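Putative uncharacterized protein (Mycobacterium avium, PDB 2Z6V) probably transfers sulfuryl groups to an acceptor not yet identified, as a member of the sulfotransferase family. Local coordinates at residues Ala214-Phe218 with Asp219-Met223; Ser225-Glu228 with Tyr229-Arg232; Leu299-Thr302 with Glu303-Arg306. All blocks are in the same frame, centred on the assembly; numbering follows the deposited sequence.

Interaction 1 (Ala214-Phe218 with Asp219-Met223); sequences ARWLF and DEADM
The methyl group of Ala221 lies over one face of the Trp216 indole, a CH-pi contact in which CB of Ala221 stands 3.7 Å from the centroid of the six-membered ring, almost on its normal. At the edge, OE1 of Glu220 comes near the ring plane, 3.5 Å from CD1 of Trp216, with carboxylate and indole planes steeply inclined. Trp216 also touches Glu53 and Leu57 on helix 50-64. CG of Trp216 is anti to its backbone N (chi1 168°), which carries the ring along the helix toward the following loop. There the helix ends. Asp219 N still makes an ordinary helical bond to Arg215 O, but Trp216 O takes two donors: Glu220 N and, in a pi-turn, Ala221 N, each at 2.8 Å from that oxygen. Nearby, CD1 of Leu217 meets SD of Met223 at 3.8 Å. OD1 of Asp219 is hydrogen-bonded to OH of Tyr314 on helix 301-326. Chemically, Trp216 O is gripped from opposite faces of its plane, the N-H...O angle being 169° for Ala221 against 144° for Glu220, which probably helps fix the chain's exit from the helix and hold the alanine methyl on the indole.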
ATOM      1  N   ALA A 214      -9.944 -10.789  -5.106  1.00 32.42           N
ATOM      2  CA  ALA A 214      -8.506 -11.046  -5.103  1.00 33.49           C
ATOM      3  C   ALA A 214      -8.046 -11.976  -6.234  1.00 34.45           C
ATOM      4  O   ALA A 214      -6.951 -11.817  -6.767  1.00 34.45           O
ATOM      5  CB  ALA A 214      -8.079 -11.623  -3.754  1.00 30.93           C
ATOM      6  N   ARG A 215      -8.874 -12.948  -6.599  1.00 34.71           N
ATOM      7  CA  ARG A 215      -8.492 -13.870  -7.655  1.00 34.72           C
ATOM      8  C   ARG A 215      -8.583 -13.169  -8.994  1.00 33.12           C
ATOM      9  O   ARG A 215      -7.810 -13.457  -9.912  1.00 32.25           O
ATOM     10  CB  ARG A 215      -9.380 -15.119  -7.639  1.00 37.15           C
ATOM     11  CG  ARG A 215      -9.224 -15.974  -6.372  1.00 42.68           C
ATOM     12  CD  ARG A 215     -10.000 -17.288  -6.466  1.00 47.52           C
ATOM     13  NE  ARG A 215      -9.270 -18.299  -7.232  1.00 53.63           N
ATOM     14  CZ  ARG A 215      -8.374 -19.137  -6.712  1.00 55.53           C
ATOM     15  NH1 ARG A 215      -8.095 -19.099  -5.411  1.00 55.19           N
ATOM     16  NH2 ARG A 215      -7.742 -20.005  -7.498  1.00 56.19           N
ATOM     17  N   TRP A 216      -9.515 -12.229  -9.095  1.00 31.54           N
ATOM     18  CA  TRP A 216      -9.694 -11.485 -10.332  1.00 31.26           C
ATOM     19  C   TRP A 216      -8.493 -10.589 -10.529  1.00 31.33           C
ATOM     20  O   TRP A 216      -7.913 -10.522 -11.616  1.00 29.91           O
ATOM     21  CB  TRP A 216     -10.943 -10.613 -10.264  1.00 30.41           C
ATOM     22  CG  TRP A 216     -11.020  -9.610 -11.387  1.00 31.67           C
ATOM     23  CD1 TRP A 216     -11.323  -9.865 -12.698  1.00 29.91           C
ATOM     24  CD2 TRP A 216     -10.761  -8.198 -11.302  1.00 30.43           C
ATOM     25  NE1 TRP A 216     -11.269  -8.700 -13.432  1.00 31.05           N
ATOM     26  CE2 TRP A 216     -10.928  -7.663 -12.603  1.00 30.88           C
ATOM     27  CE3 TRP A 216     -10.407  -7.334 -10.254  1.00 29.82           C
ATOM     28  CZ2 TRP A 216     -10.753  -6.298 -12.886  1.00 30.24           C
ATOM     29  CZ3 TRP A 216     -10.234  -5.976 -10.531  1.00 29.45           C
ATOM     30  CH2 TRP A 216     -10.408  -5.474 -11.841  1.00 32.53           C
ATOM     31  N   LEU A 217      -8.130  -9.909  -9.449  1.00 32.25           N
ATOM     32  CA  LEU A 217      -7.018  -8.976  -9.448  1.00 32.33           C
ATOM     33  C   LEU A 217      -5.705  -9.617  -9.864  1.00 32.24           C
ATOM     34  O   LEU A 217      -5.013  -9.108 -10.738  1.00 33.11           O
ATOM     35  CB  LEU A 217      -6.865  -8.352  -8.059  1.00 30.75           C
ATOM     36  CG  LEU A 217      -5.858  -7.205  -7.957  1.00 29.65           C
ATOM     37  CD1 LEU A 217      -6.333  -6.013  -8.787  1.00 25.82           C
ATOM     38  CD2 LEU A 217      -5.693  -6.821  -6.500  1.00 28.16           C
ATOM     39  N   PHE A 218      -5.374 -10.738  -9.239  1.00 31.66           N
ATOM     40  CA  PHE A 218      -4.129 -11.438  -9.518  1.00 32.98           C
ATOM     41  C   PHE A 218      -4.082 -12.213 -10.835  1.00 34.36           C
ATOM     42  O   PHE A 218      -3.051 -12.232 -11.505  1.00 34.19           O
ATOM     43  CB  PHE A 218      -3.819 -12.405  -8.369  1.00 32.19           C
ATOM     44  CG  PHE A 218      -3.299 -11.740  -7.127  1.00 30.81           C
ATOM     45  CD1 PHE A 218      -3.577 -10.408  -6.855  1.00 31.43           C
ATOM     46  CD2 PHE A 218      -2.544 -12.463  -6.212  1.00 32.55           C
ATOM     47  CE1 PHE A 218      -3.107  -9.801  -5.680  1.00 33.36           C
ATOM     48  CE2 PHE A 218      -2.070 -11.868  -5.033  1.00 34.34           C
ATOM     49  CZ  PHE A 218      -2.352 -10.535  -4.768  1.00 32.58           C
ATOM     50  N   ASP A 219      -5.193 -12.846 -11.211  1.00 36.81           N
ATOM     51  CA  ASP A 219      -5.224 -13.661 -12.426  1.00 36.56           C
ATOM     52  C   ASP A 219      -5.876 -13.095 -13.679  1.00 36.98           C
ATOM     53  O   ASP A 219      -5.664 -13.632 -14.764  1.00 36.44           O
ATOM     54  CB  ASP A 219      -5.868 -15.020 -12.125  1.00 35.04           C
ATOM     55  CG  ASP A 219      -5.158 -15.772 -11.010  1.00 37.73           C
ATOM     56  OD1 ASP A 219      -3.917 -15.641 -10.891  1.00 37.22           O
ATOM     57  OD2 ASP A 219      -5.840 -16.506 -10.263  1.00 37.61           O
ATOM     58  N   GLU A 220      -6.652 -12.022 -13.551  1.00 38.28           N
ATOM     59  CA  GLU A 220      -7.330 -11.461 -14.718  1.00 40.57           C
ATOM     60  C   GLU A 220      -7.111  -9.983 -14.985  1.00 40.58           C
ATOM     61  O   GLU A 220      -6.858  -9.577 -16.118  1.00 40.06           O
ATOM     62  CB  GLU A 220      -8.832 -11.701 -14.612  1.00 43.65           C
ATOM     63  CG  GLU A 220      -9.257 -13.142 -14.773  1.00 49.87           C
ATOM     64  CD  GLU A 220     -10.755 -13.308 -14.589  1.00 54.87           C
ATOM     65  OE1 GLU A 220     -11.226 -13.291 -13.429  1.00 55.73           O
ATOM     66  OE2 GLU A 220     -11.466 -13.436 -15.611  1.00 59.17           O
ATOM     67  N   ALA A 221      -7.231  -9.173 -13.943  1.00 41.09           N
ATOM     68  CA  ALA A 221      -7.073  -7.733 -14.085  1.00 40.50           C
ATOM     69  C   ALA A 221      -5.825  -7.305 -14.852  1.00 40.31           C
ATOM     70  O   ALA A 221      -4.717  -7.795 -14.610  1.00 38.61           O
ATOM     71  CB  ALA A 221      -7.087  -7.074 -12.708  1.00 40.15           C
ATOM     72  N   ASP A 222      -6.024  -6.391 -15.795  1.00 39.96           N
ATOM     73  CA  ASP A 222      -4.926  -5.843 -16.572  1.00 38.56           C
ATOM     74  C   ASP A 222      -4.463  -4.704 -15.685  1.00 37.29           C
ATOM     75  O   ASP A 222      -5.204  -3.747 -15.467  1.00 38.03           O
ATOM     76  CB  ASP A 222      -5.440  -5.289 -17.895  1.00 40.83           C
ATOM     77  CG  ASP A 222      -4.331  -4.745 -18.766  1.00 43.39           C
ATOM     78  OD1 ASP A 222      -3.489  -3.975 -18.256  1.00 43.61           O
ATOM     79  OD2 ASP A 222      -4.309  -5.081 -19.967  1.00 47.33           O
ATOM     80  N   MET A 223      -3.245  -4.790 -15.173  1.00 35.44           N
ATOM     81  CA  MET A 223      -2.759  -3.758 -14.269  1.00 33.50           C
ATOM     82  C   MET A 223      -2.160  -2.497 -14.897  1.00 32.92           C
ATOM     83  O   MET A 223      -1.768  -1.568 -14.184  1.00 32.86           O
ATOM     84  CB  MET A 223      -1.761  -4.385 -13.294  1.00 33.11           C
ATOM     85  CG  MET A 223      -2.358  -5.505 -12.437  1.00 35.33           C
ATOM     86  SD  MET A 223      -3.749  -4.965 -11.402  1.00 36.77           S
ATOM     87  CE  MET A 223      -2.923  -3.756 -10.360  1.00 35.58           C
TER
HETATM   88  O   HOH W   1      -3.344  -9.315 -12.829  1.00 27.84           O

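Interaction 2 (Ser225-Glu228 with Tyr229-Arg232); sequences STYE and YQKR
Ser225 meets Tyr229 through the main chain, its O accepting from Tyr229 N at 2.9 Å, the first of four successive i to i+4 bonds, the last of them weak, that make this part of helix 224-238 in the sulfotransferase domain an alpha-helix. The hydroxyl of Ser225 looks outside the turn, to Lys200 and Asp198. Thr226 repeats the pattern: its O is bonded to Gln230 N at 2.9 Å, while OG1 is held by Asp198.

Tyr227 continues the ladder, its O accepting from Lys231 N at 3.1 Å, and it also supplies the main side-chain contact. Its ring and the Gln230 side chain run side by side and point the same way, with ring and amide planes 40° apart. OE1 of Gln230 comes obliquely to the ring, 3.9 Å from CD2 of Tyr227. The glutamine reaches that level because its chain is extended, chi1 of -170° swinging CG away from its own N. Beyond the helix, Tyr227 OH bonds to His252 and Gln230 OE1 to NE2 of His195, whose ring also meets that of Tyr227 edge-to-face. The pair thus fills a buried side of the helix, facing helix 256-262 and helix 192-195.

Glu228 closes the walk on a more exposed side. Its O receives a weak bond from Arg232 N, but OE1 of Glu228 lies 5.2 Å from NH2 of Arg232, too far for a salt bridge, so any attraction is probably weak. NH1 of Arg232 has a weak, long ion pair with Asp47. The Arg232 chain is bent at chi3 (-106°) and folds back along the helix: CG of Arg232 lies 3.6 Å from Glu228 O, and CA of Tyr229 lies 3.8 Å above the plane of the Arg232 guanidinium, over its centre.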
ATOM      1  N   SER A 225      -3.584   0.030 -16.670  1.00 29.40           N
ATOM      2  CA  SER A 225      -4.331   1.258 -16.411  1.00 29.46           C
ATOM      3  C   SER A 225      -3.951   1.835 -15.047  1.00 30.67           C
ATOM      4  O   SER A 225      -3.816   3.049 -14.882  1.00 30.65           O
ATOM      5  CB  SER A 225      -5.839   0.986 -16.443  1.00 28.72           C
ATOM      6  OG  SER A 225      -6.219   0.019 -15.472  1.00 27.68           O
ATOM      7  N   THR A 226      -3.762   0.945 -14.077  1.00 29.31           N
ATOM      8  CA  THR A 226      -3.426   1.337 -12.718  1.00 29.73           C
ATOM      9  C   THR A 226      -2.048   1.975 -12.585  1.00 29.69           C
ATOM     10  O   THR A 226      -1.911   3.066 -12.024  1.00 27.73           O
ATOM     11  CB  THR A 226      -3.494   0.129 -11.781  1.00 29.88           C
ATOM     12  OG1 THR A 226      -4.741  -0.556 -11.982  1.00 27.02           O
ATOM     13  CG2 THR A 226      -3.367   0.585 -10.335  1.00 25.57           C
ATOM     14  N   TYR A 227      -1.023   1.297 -13.089  1.00 29.46           N
ATOM     15  CA  TYR A 227       0.311   1.859 -12.994  1.00 28.75           C
ATOM     16  C   TYR A 227       0.429   3.123 -13.821  1.00 28.46           C
ATOM     17  O   TYR A 227       1.143   4.051 -13.437  1.00 28.69           O
ATOM     18  CB  TYR A 227       1.375   0.828 -13.389  1.00 26.72           C
ATOM     19  CG  TYR A 227       1.691  -0.112 -12.251  1.00 24.54           C
ATOM     20  CD1 TYR A 227       0.918  -1.247 -12.026  1.00 25.45           C
ATOM     21  CD2 TYR A 227       2.695   0.195 -11.330  1.00 24.65           C
ATOM     22  CE1 TYR A 227       1.130  -2.051 -10.900  1.00 25.95           C
ATOM     23  CE2 TYR A 227       2.916  -0.596 -10.206  1.00 23.25           C
ATOM     24  CZ  TYR A 227       2.128  -1.715  -9.994  1.00 25.50           C
ATOM     25  OH  TYR A 227       2.319  -2.487  -8.868  1.00 25.54           O
ATOM     26  N   GLU A 228      -0.291   3.179 -14.938  1.00 28.50           N
ATOM     27  CA  GLU A 228      -0.249   4.369 -15.778  1.00 29.81           C
ATOM     28  C   GLU A 228      -0.901   5.506 -15.019  1.00 29.22           C
ATOM     29  O   GLU A 228      -0.500   6.664 -15.151  1.00 30.25           O
ATOM     30  CB  GLU A 228      -0.978   4.124 -17.094  1.00 33.62           C
ATOM     31  CG  GLU A 228      -0.110   3.477 -18.158  1.00 39.62           C
ATOM     32  CD  GLU A 228      -0.929   2.752 -19.198  1.00 44.19           C
ATOM     33  OE1 GLU A 228      -1.981   3.305 -19.599  1.00 46.85           O
ATOM     34  OE2 GLU A 228      -0.521   1.637 -19.614  1.00 45.52           O
ATOM     35  N   TYR A 229      -1.906   5.170 -14.216  1.00 26.04           N
ATOM     36  CA  TYR A 229      -2.583   6.169 -13.406  1.00 24.44           C
ATOM     37  C   TYR A 229      -1.617   6.646 -12.311  1.00 24.90           C
ATOM     38  O   TYR A 229      -1.507   7.846 -12.035  1.00 22.34           O
ATOM     39  CB  TYR A 229      -3.841   5.575 -12.768  1.00 24.40           C
ATOM     40  CG  TYR A 229      -4.569   6.542 -11.853  1.00 24.43           C
ATOM     41  CD1 TYR A 229      -5.030   7.770 -12.331  1.00 21.80           C
ATOM     42  CD2 TYR A 229      -4.761   6.247 -10.498  1.00 23.13           C
ATOM     43  CE1 TYR A 229      -5.654   8.683 -11.487  1.00 20.71           C
ATOM     44  CE2 TYR A 229      -5.386   7.152  -9.648  1.00 21.49           C
ATOM     45  CZ  TYR A 229      -5.827   8.371 -10.149  1.00 21.44           C
ATOM     46  OH  TYR A 229      -6.434   9.282  -9.312  1.00 21.26           O
ATOM     47  N   GLN A 230      -0.895   5.714 -11.699  1.00 24.54           N
ATOM     48  CA  GLN A 230       0.031   6.114 -10.650  1.00 25.68           C
ATOM     49  C   GLN A 230       1.027   7.145 -11.156  1.00 26.50           C
ATOM     50  O   GLN A 230       1.285   8.142 -10.480  1.00 27.68           O
ATOM     51  CB  GLN A 230       0.789   4.920 -10.080  1.00 22.88           C
ATOM     52  CG  GLN A 230       1.564   5.292  -8.839  1.00 23.33           C
ATOM     53  CD  GLN A 230       2.415   4.168  -8.317  1.00 25.93           C
ATOM     54  OE1 GLN A 230       2.153   2.995  -8.598  1.00 28.57           O
ATOM     55  NE2 GLN A 230       3.434   4.509  -7.532  1.00 25.31           N
ATOM     56  N   LYS A 231       1.585   6.913 -12.342  1.00 27.49           N
ATOM     57  CA  LYS A 231       2.553   7.849 -12.916  1.00 26.50           C
ATOM     58  C   LYS A 231       1.959   9.253 -13.082  1.00 25.17           C
ATOM     59  O   LYS A 231       2.597  10.249 -12.738  1.00 25.60           O
ATOM     60  CB  LYS A 231       3.070   7.323 -14.257  1.00 26.94           C
ATOM     61  CG  LYS A 231       3.976   8.298 -15.000  1.00 29.03           C
ATOM     62  CD  LYS A 231       4.883   7.572 -15.992  1.00 31.39           C
ATOM     63  CE  LYS A 231       5.848   8.543 -16.660  1.00 33.11           C
ATOM     64  NZ  LYS A 231       7.117   7.887 -17.096  1.00 34.47           N
ATOM     65  N   ARG A 232       0.736   9.334 -13.600  1.00 24.21           N
ATOM     66  CA  ARG A 232       0.068  10.624 -13.779  1.00 25.28           C
ATOM     67  C   ARG A 232      -0.136  11.289 -12.414  1.00 25.76           C
ATOM     68  O   ARG A 232       0.068  12.495 -12.253  1.00 25.00           O
ATOM     69  CB  ARG A 232      -1.291  10.434 -14.465  1.00 26.62           C
ATOM     70  CG  ARG A 232      -1.217  10.123 -15.955  1.00 25.32           C
ATOM     71  CD  ARG A 232      -2.607  10.068 -16.562  1.00 27.37           C
ATOM     72  NE  ARG A 232      -3.008   8.696 -16.856  1.00 31.55           N
ATOM     73  CZ  ARG A 232      -4.111   8.126 -16.395  1.00 32.34           C
ATOM     74  NH1 ARG A 232      -4.929   8.807 -15.612  1.00 33.20           N
ATOM     75  NH2 ARG A 232      -4.391   6.875 -16.716  1.00 34.37           N
TER

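Interaction 3 (Leu299-Thr302 with Glu303-Arg306); sequences LDQT and EMGR
Asp300 and Glu303 meet in a local surface contact at the start of helix 301-326, where the chain leaves the loop that follows helix 287-293. The two acidic side chains cross at about a right angle, and OD2 of Asp300 lies 3.5 Å from CB of Glu303. Their carboxylates, turned 60° against each other, are like charges with OD2 of Asp300 and OE1 of Glu303 4.4 Å apart. A water molecule stands between them and donates to both oxygens, at 2.7 Å to Asp300 OD2 and 2.6 Å to Glu303 OE1, which probably eases their repulsion.

Asp300 is the N-cap of the helix. Its carboxylate, lying beside its own carbonyl carbon (chi1 173°), folds over the first turn, and OD1 of Asp300 accepts from Thr302 N at 3.1 Å. The donor comes from above the carboxylate plane, 65° out of it. An acidic group here would probably also interact favourably with the positive end of the helix dipole.

The backbone of this first turn is loosely bonded. Asp300 O receives weak bonds from both Glu303 N and Met304 N; Met304 N reaches Gln301 O weakly as well, and Gly305 N does the same to Thr302 O. The i to i+3 bonds among them are consistent with a partly 3-10-like opening turn.

CB of Met304 rests 3.4 Å from Gln301 O, and its bent side chain touches Trp286, and Gln290 on helix 287-293. One turn on, Arg306 NH1 approaches OE1 of Glu303 in a salt bridge that is doubtful, because NH1 is crowded in the model.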
ATOM      1  N   LEU A 299     -17.486 -15.866   9.569  1.00 48.40           N
ATOM      2  CA  LEU A 299     -16.158 -16.085   9.007  1.00 48.88           C
ATOM      3  C   LEU A 299     -15.452 -17.297   9.599  1.00 49.96           C
ATOM      4  O   LEU A 299     -15.631 -17.620  10.771  1.00 51.72           O
ATOM      5  CB  LEU A 299     -15.280 -14.856   9.235  1.00 47.46           C
ATOM      6  CG  LEU A 299     -15.683 -13.549   8.561  1.00 46.52           C
ATOM      7  CD1 LEU A 299     -14.693 -12.477   8.963  1.00 45.63           C
ATOM      8  CD2 LEU A 299     -15.701 -13.717   7.049  1.00 45.89           C
ATOM      9  N   ASP A 300     -14.646 -17.957   8.777  1.00 50.51           N
ATOM     10  CA  ASP A 300     -13.881 -19.115   9.209  1.00 51.76           C
ATOM     11  C   ASP A 300     -12.400 -18.743   9.115  1.00 51.81           C
ATOM     12  O   ASP A 300     -11.848 -18.628   8.015  1.00 51.47           O
ATOM     13  CB  ASP A 300     -14.203 -20.321   8.315  1.00 54.39           C
ATOM     14  CG  ASP A 300     -13.317 -21.530   8.607  1.00 57.52           C
ATOM     15  OD1 ASP A 300     -12.741 -21.603   9.717  1.00 57.94           O
ATOM     16  OD2 ASP A 300     -13.206 -22.412   7.726  1.00 58.16           O
ATOM     17  N   GLN A 301     -11.767 -18.541  10.272  1.00 51.10           N
ATOM     18  CA  GLN A 301     -10.355 -18.155  10.336  1.00 51.13           C
ATOM     19  C   GLN A 301      -9.401 -19.219   9.816  1.00 52.91           C
ATOM     20  O   GLN A 301      -8.264 -18.921   9.446  1.00 51.89           O
ATOM     21  CB  GLN A 301      -9.967 -17.775  11.771  1.00 48.38           C
ATOM     22  CG  GLN A 301     -10.635 -16.500  12.265  1.00 44.01           C
ATOM     23  CD  GLN A 301     -10.264 -15.276  11.437  1.00 42.90           C
ATOM     24  OE1 GLN A 301     -10.971 -14.267  11.453  1.00 43.18           O
ATOM     25  NE2 GLN A 301      -9.150 -15.356  10.719  1.00 37.27           N
ATOM     26  N   THR A 302      -9.860 -20.464   9.793  1.00 55.73           N
ATOM     27  CA  THR A 302      -9.029 -21.548   9.297  1.00 57.67           C
ATOM     28  C   THR A 302      -8.966 -21.424   7.783  1.00 57.67           C
ATOM     29  O   THR A 302      -7.963 -21.773   7.162  1.00 58.13           O
ATOM     30  CB  THR A 302      -9.615 -22.917   9.673  1.00 59.48           C
ATOM     31  OG1 THR A 302      -9.722 -23.014  11.100  1.00 60.85           O
ATOM     32  CG2 THR A 302      -8.722 -24.032   9.153  1.00 59.35           C
ATOM     33  N   GLU A 303     -10.037 -20.911   7.189  1.00 57.52           N
ATOM     34  CA  GLU A 303     -10.070 -20.742   5.746  1.00 57.44           C
ATOM     35  C   GLU A 303      -9.312 -19.485   5.331  1.00 55.22           C
ATOM     36  O   GLU A 303      -8.946 -19.321   4.168  1.00 54.47           O
ATOM     37  CB  GLU A 303     -11.510 -20.675   5.238  1.00 60.76           C
ATOM     38  CG  GLU A 303     -11.595 -20.546   3.723  1.00 67.24           C
ATOM     39  CD  GLU A 303     -12.973 -20.868   3.180  1.00 71.28           C
ATOM     40  OE1 GLU A 303     -13.434 -22.017   3.366  1.00 73.53           O
ATOM     41  OE2 GLU A 303     -13.595 -19.971   2.565  1.00 73.65           O
ATOM     42  N   MET A 304      -9.078 -18.596   6.287  1.00 52.33           N
ATOM     43  CA  MET A 304      -8.348 -17.370   6.006  1.00 49.32           C
ATOM     44  C   MET A 304      -6.876 -17.723   5.796  1.00 47.10           C
ATOM     45  O   MET A 304      -6.155 -17.041   5.074  1.00 46.11           O
ATOM     46  CB  MET A 304      -8.494 -16.396   7.175  1.00 49.26           C
ATOM     47  CG  MET A 304      -8.998 -15.023   6.785  1.00 50.32           C
ATOM     48  SD  MET A 304     -10.728 -15.007   6.309  1.00 51.22           S
ATOM     49  CE  MET A 304     -10.648 -15.539   4.614  1.00 52.46           C
ATOM     50  N   GLY A 305      -6.445 -18.801   6.440  1.00 46.28           N
ATOM     51  CA  GLY A 305      -5.072 -19.248   6.318  1.00 45.29           C
ATOM     52  C   GLY A 305      -4.707 -19.683   4.911  1.00 45.80           C
ATOM     53  O   GLY A 305      -3.619 -19.367   4.441  1.00 45.01           O
ATOM     54  N   ARG A 306      -5.596 -20.406   4.232  1.00 45.70           N
ATOM     55  CA  ARG A 306      -5.300 -20.839   2.873  1.00 48.52           C
ATOM     56  C   ARG A 306      -5.305 -19.671   1.897  1.00 47.72           C
ATOM     57  O   ARG A 306      -4.570 -19.692   0.907  1.00 47.43           O
ATOM     58  CB  ARG A 306      -6.270 -21.927   2.391  1.00 51.96           C
ATOM     59  CG  ARG A 306      -7.694 -21.753   2.837  1.00 59.82           C
ATOM     60  CD  ARG A 306      -7.872 -22.269   4.259  1.00 66.19           C
ATOM     61  NE  ARG A 306      -8.335 -23.658   4.312  1.00 69.96           N
ATOM     62  CZ  ARG A 306      -9.547 -24.063   3.934  1.00 71.17           C
ATOM     63  NH1 ARG A 306     -10.433 -23.190   3.466  1.00 69.97           N
ATOM     64  NH2 ARG A 306      -9.876 -25.345   4.032  1.00 72.67           N
TER
HETATM   65  O   HOH W   2     -14.753 -22.562   5.537  1.00 52.86           O

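From the N-terminal side, interaction 1 comes first, at the end of helix 212-219 and in the short loop beyond it. Interaction 2 follows directly in helix 224-238, its centre about 16 Å away. Interaction 3 comes much later, at the start of helix 301-326, with its centre about 21 Å from interaction 1's and about 33 Å from interaction 2's. Each is local and closes only a single turn or helix end; the three run in series, neither nested nor crossed. Interactions 1 and 3 do not touch, yet their helices are joined further along helix 301-326, where Trp310 and Tyr314 meet Phe218. Lys200 ties interactions 1 and 2 together, bonding to Asp222 O and Ser225 OG.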